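Local coordinates for microcin B17-processing protein McbC (Escherichia coli str. K-12 substr. MG1655, PDB 6GRH) that is needed to process the inactive microcin B17 precursor into the active peptide and belongs to the nitroreductase family of FMN-dependent oxidoreductases, at residues Y127-F132 against Y191-E196; L103-F108 against Y150-L155; C134-N139 against G183-A188. One frame throughout, in Å; residues are numbered along the deposited sequence.

Interaction 1 (Y127-F132 against Y191-E196); sequences YPIEVF and YCIIFE
Ile129 to Val131 pair with Tyr191 to Ile193 as neighbouring antiparallel strands in the middle of the sheet of this nitroreductase-family fold. Glu130 and Cys192 form the hydrogen-bonded pair. Glu130 N donates to Cys192 O and Cys192 N to Glu130 O, both at 2.8 Å. A third bond, from Ile194 N to Pro128 O, is nearly straight at 3.2 Å (172°). It ties down the start of one strand where the other turns into helix 195-199.

On the face of Ile129, Val131, Tyr191 and Ile193 the packing is apolar. With CG1 of Ile129 beside its own backbone N (chi1 -58°), Ile129 CD1 meets Ile193 CB at 3.9 Å. Ile129 CG2 comes to the edge of the Tyr191 ring. Helix 204-227 packs on this face.

On the other face Cys192 SG lies 3.8 Å from Phe132 CD1, an oblique sulfur-aromatic contact. The bent Glu130 chain lays CG against Ile194 CD1 at 3.6 Å. Glu130 OE1 is hydrogen-bonded to His151 NE2. Phe132 and Ile194 also pack on a second McbC subunit. Pro128 touches Ser122 of the FMN pocket. The arrangement is that of a central antiparallel strand pair in the flavin-binding nitroreductase fold.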
loop_
_atom_site.group_PDB
_atom_site.type_symbol
_atom_site.label_atom_id
_atom_site.label_comp_id
_atom_site.label_asym_id
_atom_site.label_seq_id
_atom_site.Cartn_x
_atom_site.Cartn_y
_atom_site.Cartn_z
ATOM N N TYR D 127 3.698 -25.397 -7.498
ATOM C CA TYR D 127 4.111 -25.025 -8.876
ATOM C C TYR D 127 3.213 -23.968 -9.538
ATOM O O TYR D 127 2.560 -24.233 -10.571
ATOM C CB TYR D 127 4.231 -26.291 -9.730
ATOM C CG TYR D 127 5.347 -27.152 -9.232
ATOM C CD1 TYR D 127 6.663 -26.863 -9.589
ATOM C CD2 TYR D 127 5.113 -28.191 -8.326
ATOM C CE1 TYR D 127 7.722 -27.612 -9.095
ATOM C CE2 TYR D 127 6.162 -28.970 -7.840
ATOM C CZ TYR D 127 7.470 -28.671 -8.223
ATOM O OH TYR D 127 8.528 -29.388 -7.730
ATOM N N PRO D 128 3.212 -22.744 -8.986
ATOM C CA PRO D 128 2.300 -21.710 -9.499
ATOM C C PRO D 128 2.737 -20.980 -10.762
ATOM O O PRO D 128 2.026 -20.078 -11.199
ATOM C CB PRO D 128 2.250 -20.689 -8.331
ATOM C CG PRO D 128 3.612 -20.801 -7.726
ATOM C CD PRO D 128 3.897 -22.284 -7.755
ATOM N N ILE D 129 3.901 -21.321 -11.308
ATOM C CA ILE D 129 4.462 -20.620 -12.435
ATOM C C ILE D 129 4.214 -21.452 -13.667
ATOM O O ILE D 129 4.504 -22.637 -13.683
ATOM C CB ILE D 129 5.984 -20.379 -12.255
ATOM C CG1 ILE D 129 6.242 -19.600 -10.989
ATOM C CG2 ILE D 129 6.601 -19.696 -13.479
ATOM C CD1 ILE D 129 5.495 -18.287 -10.885
ATOM N N GLU D 130 3.688 -20.813 -14.704
ATOM C CA GLU D 130 3.419 -21.457 -15.986
ATOM C C GLU D 130 4.445 -21.007 -17.016
ATOM O O GLU D 130 4.880 -19.842 -17.011
ATOM C CB GLU D 130 2.022 -21.095 -16.457
ATOM C CG GLU D 130 0.944 -21.498 -15.456
ATOM C CD GLU D 130 0.897 -22.997 -15.159
ATOM O OE1 GLU D 130 1.018 -23.818 -16.082
ATOM O OE2 GLU D 130 0.712 -23.366 -13.976
ATOM N N VAL D 131 4.848 -21.931 -17.880
ATOM C CA VAL D 131 5.774 -21.616 -18.976
ATOM C C VAL D 131 5.025 -21.576 -20.305
ATOM O O VAL D 131 4.344 -22.538 -20.686
ATOM C CB VAL D 131 6.890 -22.675 -19.142
ATOM C CG1 VAL D 131 7.916 -22.224 -20.195
ATOM C CG2 VAL D 131 7.559 -22.951 -17.825
ATOM N N PHE D 132 5.192 -20.475 -21.019
ATOM C CA PHE D 132 4.636 -20.323 -22.341
ATOM C C PHE D 132 5.777 -20.228 -23.358
ATOM O O PHE D 132 6.838 -19.680 -23.065
ATOM C CB PHE D 132 3.755 -19.086 -22.390
ATOM C CG PHE D 132 2.445 -19.231 -21.647
ATOM C CD1 PHE D 132 2.377 -18.995 -20.289
ATOM C CD2 PHE D 132 1.279 -19.599 -22.318
ATOM C CE1 PHE D 132 1.162 -19.102 -19.600
ATOM C CE2 PHE D 132 0.064 -19.717 -21.643
ATOM C CZ PHE D 132 0.009 -19.494 -20.277
ATOM N N TYR D 191 7.603 -16.788 -18.546
ATOM C CA TYR D 191 7.270 -17.399 -17.270
ATOM C C TYR D 191 6.220 -16.533 -16.602
ATOM O O TYR D 191 6.458 -15.340 -16.407
ATOM C CB TYR D 191 8.513 -17.510 -16.374
ATOM C CG TYR D 191 9.621 -18.304 -16.969
ATOM C CD1 TYR D 191 9.782 -19.655 -16.650
ATOM C CD2 TYR D 191 10.522 -17.719 -17.889
ATOM C CE1 TYR D 191 10.804 -20.407 -17.232
ATOM C CE2 TYR D 191 11.567 -18.454 -18.458
ATOM C CZ TYR D 191 11.702 -19.798 -18.125
ATOM O OH TYR D 191 12.720 -20.540 -18.644
ATOM N N CYS D 192 5.082 -17.130 -16.247
ATOM C CA CYS D 192 3.927 -16.394 -15.752
ATOM C C CYS D 192 3.453 -16.912 -14.401
ATOM O O CYS D 192 3.374 -18.110 -14.188
ATOM C CB CYS D 192 2.775 -16.506 -16.734
ATOM S SG CYS D 192 3.177 -15.815 -18.354
ATOM N N ILE D 193 3.102 -15.984 -13.524
ATOM C CA ILE D 193 2.552 -16.287 -12.220
ATOM C C ILE D 193 1.021 -16.317 -12.284
ATOM O O ILE D 193 0.402 -15.383 -12.794
ATOM C CB ILE D 193 2.995 -15.268 -11.149
ATOM C CG1 ILE D 193 2.514 -15.717 -9.755
ATOM C CG2 ILE D 193 2.534 -13.843 -11.439
ATOM C CD1 ILE D 193 3.048 -14.839 -8.655
ATOM N N ILE D 194 0.424 -17.375 -11.748
ATOM C CA ILE D 194 -1.015 -17.399 -11.501
ATOM C C ILE D 194 -1.213 -16.898 -10.074
ATOM O O ILE D 194 -0.890 -17.613 -9.126
ATOM C CB ILE D 194 -1.594 -18.817 -11.671
ATOM C CG1 ILE D 194 -1.327 -19.302 -13.091
ATOM C CG2 ILE D 194 -3.100 -18.812 -11.352
ATOM C CD1 ILE D 194 -1.817 -20.701 -13.331
ATOM N N PHE D 195 -1.758 -15.706 -9.911
ATOM C CA PHE D 195 -1.748 -15.049 -8.583
ATOM C C PHE D 195 -2.385 -15.897 -7.508
ATOM O O PHE D 195 -1.802 -16.109 -6.443
ATOM C CB PHE D 195 -2.415 -13.687 -8.604
ATOM C CG PHE D 195 -1.655 -12.656 -9.397
ATOM C CD1 PHE D 195 -0.479 -12.119 -8.912
ATOM C CD2 PHE D 195 -2.119 -12.239 -10.639
ATOM C CE1 PHE D 195 0.216 -11.154 -9.636
ATOM C CE2 PHE D 195 -1.426 -11.273 -11.371
ATOM C CZ PHE D 195 -0.252 -10.738 -10.861
ATOM N N GLU D 196 -3.576 -16.398 -7.795
ATOM C CA GLU D 196 -4.314 -17.123 -6.768
ATOM C C GLU D 196 -3.672 -18.450 -6.399
ATOM O O GLU D 196 -3.748 -18.837 -5.244
ATOM C CB GLU D 196 -5.788 -17.268 -7.158
ATOM C CG GLU D 196 -6.502 -15.917 -7.047
ATOM C CD GLU D 196 -8.016 -15.994 -7.147
ATOM O OE1 GLU D 196 -8.637 -16.815 -6.422
ATOM O OE2 GLU D 196 -8.588 -15.184 -7.907
#

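Interaction 2 (L103-F108 against Y150-L155); sequences LLVNAF and YHYLPL
Leu104 and Phe108, one helical turn apart, face Tyr152 and Pro154, with the helix segment 103-108 running at 45° to strand 150-153 and about 10.1 Å from it, axis to axis. No hydrogen bond joins the two segments; Tyr152 carries most of the contact on the strand side.

CG of Tyr152 stands anti to the backbone N (chi1 -176°), which sends the ring across to the helix. Leu104 CB sits over the centre of one face of the Tyr152 ring, 4.0 Å from its centroid and 9° off the normal. This is a CH-pi contact. The opposite face carries the backbone N of Pro154, displaced toward the rim. Phe108 CB approaches the ring edge near its plane, 3.9 Å from Tyr152 CE2. The tyrosine ring is thus held on both faces and at an edge.

Val105 CG1 meets Tyr152 OH at 3.5 Å, and the hydroxyl is hydrogen-bonded to Ser109 OG just past the helix. Ser109 OG also bonds to Pro154 O. At the helix end Phe108 O lies 3.5 Å from Pro154 CB; this buried carbonyl has no polar partner in the model. Leu104 and Phe108 also reach Leu189 of strand 187-194. This is helix-on-sheet packing of an alpha+beta fold, here helix 97-108 on the antiparallel sheet of the nitroreductase fold.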
loop_
_atom_site.group_PDB
_atom_site.type_symbol
_atom_site.label_atom_id
_atom_site.label_comp_id
_atom_site.label_asym_id
_atom_site.label_seq_id
_atom_site.Cartn_x
_atom_site.Cartn_y
_atom_site.Cartn_z
ATOM N N LEU D 103 14.928 -28.682 -24.973
ATOM C CA LEU D 103 15.001 -27.641 -23.939
ATOM C C LEU D 103 13.926 -27.859 -22.871
ATOM O O LEU D 103 14.225 -27.866 -21.687
ATOM C CB LEU D 103 14.867 -26.241 -24.540
ATOM C CG LEU D 103 14.882 -25.083 -23.549
ATOM C CD1 LEU D 103 16.207 -25.044 -22.802
ATOM C CD2 LEU D 103 14.621 -23.782 -24.288
ATOM N N LEU D 104 12.691 -28.053 -23.322
ATOM C CA LEU D 104 11.529 -28.064 -22.454
ATOM C C LEU D 104 11.543 -29.251 -21.487
ATOM O O LEU D 104 11.416 -29.058 -20.276
ATOM C CB LEU D 104 10.229 -28.048 -23.278
ATOM C CG LEU D 104 9.949 -26.758 -24.073
ATOM C CD1 LEU D 104 8.814 -26.988 -25.052
ATOM C CD2 LEU D 104 9.637 -25.576 -23.175
ATOM N N VAL D 105 11.722 -30.461 -22.021
ATOM C CA VAL D 105 11.678 -31.681 -21.176
ATOM C C VAL D 105 12.850 -31.734 -20.183
ATOM O O VAL D 105 12.647 -32.036 -19.024
ATOM C CB VAL D 105 11.556 -32.997 -21.976
ATOM C CG1 VAL D 105 10.302 -32.973 -22.840
ATOM C CG2 VAL D 105 12.809 -33.307 -22.787
ATOM N N ASN D 106 14.045 -31.334 -20.613
ATOM C CA ASN D 106 15.193 -31.307 -19.695
ATOM C C ASN D 106 15.125 -30.218 -18.623
ATOM O O ASN D 106 15.444 -30.486 -17.469
ATOM C CB ASN D 106 16.495 -31.212 -20.483
ATOM C CG ASN D 106 16.826 -32.510 -21.180
ATOM O OD1 ASN D 106 17.300 -33.468 -20.540
ATOM N ND2 ASN D 106 16.537 -32.577 -22.485
ATOM N N ALA D 107 14.696 -29.003 -18.992
ATOM C CA ALA D 107 14.588 -27.908 -18.032
ATOM C C ALA D 107 13.472 -28.067 -17.018
ATOM O O ALA D 107 13.642 -27.644 -15.880
ATOM C CB ALA D 107 14.435 -26.558 -18.740
ATOM N N PHE D 108 12.334 -28.633 -17.431
ATOM C CA PHE D 108 11.085 -28.530 -16.643
ATOM C C PHE D 108 10.404 -29.854 -16.264
ATOM O O PHE D 108 9.448 -29.849 -15.464
ATOM C CB PHE D 108 10.064 -27.644 -17.387
ATOM C CG PHE D 108 10.622 -26.343 -17.867
ATOM C CD1 PHE D 108 11.284 -25.482 -16.989
ATOM C CD2 PHE D 108 10.486 -25.954 -19.192
ATOM C CE1 PHE D 108 11.823 -24.286 -17.432
ATOM C CE2 PHE D 108 11.009 -24.749 -19.631
ATOM C CZ PHE D 108 11.674 -23.912 -18.762
ATOM N N TYR D 150 2.300 -21.318 -27.279
ATOM C CA TYR D 150 1.912 -22.597 -26.710
ATOM C C TYR D 150 2.119 -22.505 -25.217
ATOM O O TYR D 150 2.870 -21.651 -24.750
ATOM C CB TYR D 150 2.788 -23.739 -27.257
ATOM C CG TYR D 150 2.669 -24.002 -28.734
ATOM C CD1 TYR D 150 3.481 -23.332 -29.662
ATOM C CD2 TYR D 150 1.770 -24.939 -29.214
ATOM C CE1 TYR D 150 3.383 -23.582 -31.014
ATOM C CE2 TYR D 150 1.659 -25.188 -30.578
ATOM C CZ TYR D 150 2.466 -24.514 -31.468
ATOM O OH TYR D 150 2.333 -24.762 -32.809
ATOM N N HIS D 151 1.454 -23.385 -24.469
ATOM C CA HIS D 151 1.658 -23.507 -23.046
ATOM C C HIS D 151 2.270 -24.887 -22.800
ATOM O O HIS D 151 1.710 -25.879 -23.239
ATOM C CB HIS D 151 0.308 -23.315 -22.377
ATOM C CG HIS D 151 0.276 -23.632 -20.920
ATOM N ND1 HIS D 151 -0.747 -24.351 -20.351
ATOM C CD2 HIS D 151 1.124 -23.318 -19.917
ATOM C CE1 HIS D 151 -0.534 -24.466 -19.050
ATOM N NE2 HIS D 151 0.590 -23.835 -18.758
ATOM N N TYR D 152 3.438 -24.951 -22.143
ATOM C CA TYR D 152 4.066 -26.226 -21.834
ATOM C C TYR D 152 3.465 -26.835 -20.571
ATOM O O TYR D 152 3.416 -26.171 -19.543
ATOM C CB TYR D 152 5.592 -26.099 -21.670
ATOM C CG TYR D 152 6.256 -27.449 -21.444
ATOM C CD1 TYR D 152 6.103 -28.472 -22.362
ATOM C CD2 TYR D 152 7.006 -27.709 -20.302
ATOM C CE1 TYR D 152 6.689 -29.709 -22.181
ATOM C CE2 TYR D 152 7.603 -28.953 -20.104
ATOM C CZ TYR D 152 7.446 -29.954 -21.044
ATOM O OH TYR D 152 8.010 -31.203 -20.876
ATOM N N LEU D 153 3.026 -28.097 -20.674
ATOM C CA LEU D 153 2.483 -28.866 -19.550
ATOM C C LEU D 153 3.595 -29.794 -19.083
ATOM O O LEU D 153 3.855 -30.819 -19.724
ATOM C CB LEU D 153 1.230 -29.644 -19.968
ATOM C CG LEU D 153 0.057 -28.846 -20.540
ATOM C CD1 LEU D 153 -1.034 -29.779 -21.048
ATOM C CD2 LEU D 153 -0.513 -27.883 -19.496
ATOM N N PRO D 154 4.274 -29.448 -17.969
ATOM C CA PRO D 154 5.488 -30.192 -17.600
ATOM C C PRO D 154 5.307 -31.628 -17.101
ATOM O O PRO D 154 6.262 -32.406 -17.158
ATOM C CB PRO D 154 6.114 -29.335 -16.498
ATOM C CG PRO D 154 5.275 -28.099 -16.408
ATOM C CD PRO D 154 3.926 -28.458 -16.935
ATOM N N LEU D 155 4.116 -31.971 -16.612
ATOM C CA LEU D 155 3.840 -33.318 -16.132
ATOM C C LEU D 155 3.332 -34.184 -17.273
ATOM O O LEU D 155 3.780 -35.302 -17.409
ATOM C CB LEU D 155 2.851 -33.290 -14.961
ATOM C CG LEU D 155 3.333 -32.459 -13.767
ATOM C CD1 LEU D 155 2.359 -32.566 -12.598
ATOM C CD2 LEU D 155 4.727 -32.889 -13.347
#

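Interaction 3 (C134-N139 against G183-A188); sequences CRLSEN and GKPHFA
His186 and Phe187 form a classic beta bulge opposite Phe262, and His186 O turns to meet Leu136 just where the neighbouring strand ends. Leu136 N donates to His186 O at 3.0 Å, tilted 34° from the carbonyl plane. Ser137 N adds a weak bond to His186 O at 3.5 Å, and Thr140 OG1 is a further partner. Before the bulge a water donates to both Leu136 O and Pro185 O, bridging the two segments where they part.

Beyond it the pairing is regular. Cys134 and Ala188 are a hydrogen-bonded antiparallel pair, with Cys134 N to Ala188 O and Ala188 N to Cys134 O both at 2.9 Å. On their face Leu136 reaches back along the strand, and its CD1 meets Ala188 CB at 3.9 Å.

OG of Ser137, anti to the backbone N (chi1 164°), accepts from Asn139 N at 2.8 Å in an ST turn and also bonds to Asp91. The turn leaves Asn139 O at the edge of the His186 ring, 3.9 Å from His186 CD2. His186 NE2 bonds to Asn93 O. Arg135 NH2 forms a salt bridge to Glu138 OE1, met from above the carboxylate plane, and Arg135 NH1 is hydrogen-bonded to Asn148 OD1.

Helix 167-175 packs on Cys134, Leu136 and Pro185, and strand 254-263 on Leu136 and Ala188. Phe187 turns to the other face, stacks on Phe262 and touches helix 97-108.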
loop_
_atom_site.group_PDB
_atom_site.type_symbol
_atom_site.label_atom_id
_atom_site.label_comp_id
_atom_site.label_asym_id
_atom_site.label_seq_id
_atom_site.Cartn_x
_atom_site.Cartn_y
_atom_site.Cartn_z
ATOM N N CYS D 134 6.884 -18.977 -27.099
ATOM C CA CYS D 134 6.545 -18.013 -28.151
ATOM C C CYS D 134 7.462 -18.205 -29.346
ATOM O O CYS D 134 8.680 -18.092 -29.210
ATOM C CB CYS D 134 6.657 -16.576 -27.611
ATOM S SG CYS D 134 5.389 -16.169 -26.381
ATOM N N ARG D 135 6.878 -18.501 -30.514
ATOM C CA ARG D 135 7.638 -18.702 -31.749
ATOM C C ARG D 135 7.826 -17.335 -32.419
ATOM O O ARG D 135 6.848 -16.647 -32.678
ATOM C CB ARG D 135 6.889 -19.663 -32.673
ATOM C CG ARG D 135 7.508 -19.846 -34.041
ATOM C CD ARG D 135 6.866 -21.022 -34.768
ATOM N NE ARG D 135 7.343 -21.132 -36.135
ATOM C CZ ARG D 135 6.870 -20.443 -37.182
ATOM N NH1 ARG D 135 5.878 -19.557 -37.056
ATOM N NH2 ARG D 135 7.405 -20.645 -38.375
ATOM N N LEU D 136 9.072 -16.955 -32.690
ATOM C CA LEU D 136 9.419 -15.569 -33.061
ATOM C C LEU D 136 10.040 -15.367 -34.426
ATOM O O LEU D 136 10.266 -14.213 -34.818
ATOM C CB LEU D 136 10.393 -14.979 -32.043
ATOM C CG LEU D 136 9.913 -14.915 -30.598
ATOM C CD1 LEU D 136 10.997 -14.303 -29.741
ATOM C CD2 LEU D 136 8.637 -14.108 -30.525
ATOM N N SER D 137 10.350 -16.455 -35.126
ATOM C CA SER D 137 10.925 -16.379 -36.469
ATOM C C SER D 137 10.236 -17.393 -37.358
ATOM O O SER D 137 9.935 -18.503 -36.912
ATOM C CB SER D 137 12.414 -16.705 -36.407
ATOM O OG SER D 137 12.942 -16.994 -37.696
ATOM N N GLU D 138 10.040 -17.035 -38.632
ATOM C CA GLU D 138 9.574 -18.009 -39.615
ATOM C C GLU D 138 10.638 -19.061 -39.944
ATOM O O GLU D 138 10.318 -20.051 -40.583
ATOM C CB GLU D 138 9.050 -17.324 -40.890
ATOM C CG GLU D 138 7.852 -16.393 -40.640
ATOM C CD GLU D 138 6.649 -17.043 -39.924
ATOM O OE1 GLU D 138 6.315 -18.237 -40.182
ATOM O OE2 GLU D 138 6.014 -16.336 -39.104
ATOM N N ASN D 139 11.882 -18.848 -39.503
ATOM C CA ASN D 139 12.918 -19.885 -39.560
ATOM C C ASN D 139 12.895 -20.861 -38.380
ATOM O O ASN D 139 13.784 -21.697 -38.244
ATOM C CB ASN D 139 14.317 -19.261 -39.708
ATOM C CG ASN D 139 14.766 -19.173 -41.143
ATOM O OD1 ASN D 139 14.580 -20.109 -41.925
ATOM N ND2 ASN D 139 15.405 -18.066 -41.488
ATOM N N GLY D 183 18.181 -8.173 -31.702
ATOM C CA GLY D 183 18.306 -8.877 -32.974
ATOM C C GLY D 183 17.089 -9.759 -33.195
ATOM O O GLY D 183 15.963 -9.354 -32.882
ATOM N N LYS D 184 17.317 -10.974 -33.692
ATOM C CA LYS D 184 16.249 -11.868 -34.091
ATOM C C LYS D 184 16.418 -13.257 -33.478
ATOM O O LYS D 184 17.006 -14.144 -34.080
ATOM C CB LYS D 184 16.157 -11.912 -35.608
ATOM C CG LYS D 184 15.671 -10.592 -36.184
ATOM C CD LYS D 184 15.253 -10.733 -37.631
ATOM C CE LYS D 184 16.446 -10.678 -38.561
ATOM N NZ LYS D 184 16.946 -9.277 -38.719
ATOM N N PRO D 185 15.919 -13.436 -32.241
ATOM C CA PRO D 185 15.858 -14.759 -31.635
ATOM C C PRO D 185 14.861 -15.678 -32.354
ATOM O O PRO D 185 13.924 -15.199 -32.985
ATOM C CB PRO D 185 15.423 -14.484 -30.193
ATOM C CG PRO D 185 15.228 -13.019 -30.065
ATOM C CD PRO D 185 15.284 -12.403 -31.417
ATOM N N HIS D 186 15.063 -16.989 -32.239
ATOM C CA HIS D 186 14.138 -17.976 -32.798
ATOM C C HIS D 186 12.862 -18.122 -31.980
ATOM O O HIS D 186 11.779 -18.284 -32.533
ATOM C CB HIS D 186 14.808 -19.349 -32.925
ATOM C CG HIS D 186 15.748 -19.458 -34.087
ATOM N ND1 HIS D 186 17.095 -19.173 -33.988
ATOM C CD2 HIS D 186 15.536 -19.827 -35.368
ATOM C CE1 HIS D 186 17.672 -19.376 -35.159
ATOM N NE2 HIS D 186 16.746 -19.763 -36.018
ATOM N N PHE D 187 12.992 -18.104 -30.660
ATOM C CA PHE D 187 11.844 -18.271 -29.798
ATOM C C PHE D 187 12.102 -17.668 -28.439
ATOM O O PHE D 187 13.229 -17.277 -28.138
ATOM C CB PHE D 187 11.448 -19.763 -29.705
ATOM C CG PHE D 187 12.435 -20.647 -28.981
ATOM C CD1 PHE D 187 13.516 -21.197 -29.640
ATOM C CD2 PHE D 187 12.225 -20.994 -27.646
ATOM C CE1 PHE D 187 14.406 -22.066 -28.988
ATOM C CE2 PHE D 187 13.120 -21.829 -26.981
ATOM C CZ PHE D 187 14.207 -22.377 -27.668
ATOM N N ALA D 188 11.035 -17.556 -27.647
ATOM C CA ALA D 188 11.134 -17.141 -26.257
ATOM C C ALA D 188 10.379 -18.070 -25.350
ATOM O O ALA D 188 9.440 -18.719 -25.766
ATOM C CB ALA D 188 10.606 -15.731 -26.087
HETATM O O HOH W 1 13.067 -13.029 -34.350
#

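Overall arrangement
From the N terminus, helix segment 103-108 comes first; strand segment 150-155 later packs against it and closes interaction 2. Strand 129-135 runs in between and supplies the first halves of interactions 1 and 3. Strand 187-194 returns beside it, closing interaction 3 first and interaction 1 last. Interaction 3 is therefore nested inside interaction 1, and interaction 2 crosses both. Interactions 1 and 3 hold the two ends of one strand pair, with centres about 22 Å apart. Interaction 2 adds the next strand, through Val131 O and Tyr152 N at 3.0 Å, and the helix. Leu103 CD2 touches Phe187 CE2 at 3.7 Å, joining interactions 2 and 3.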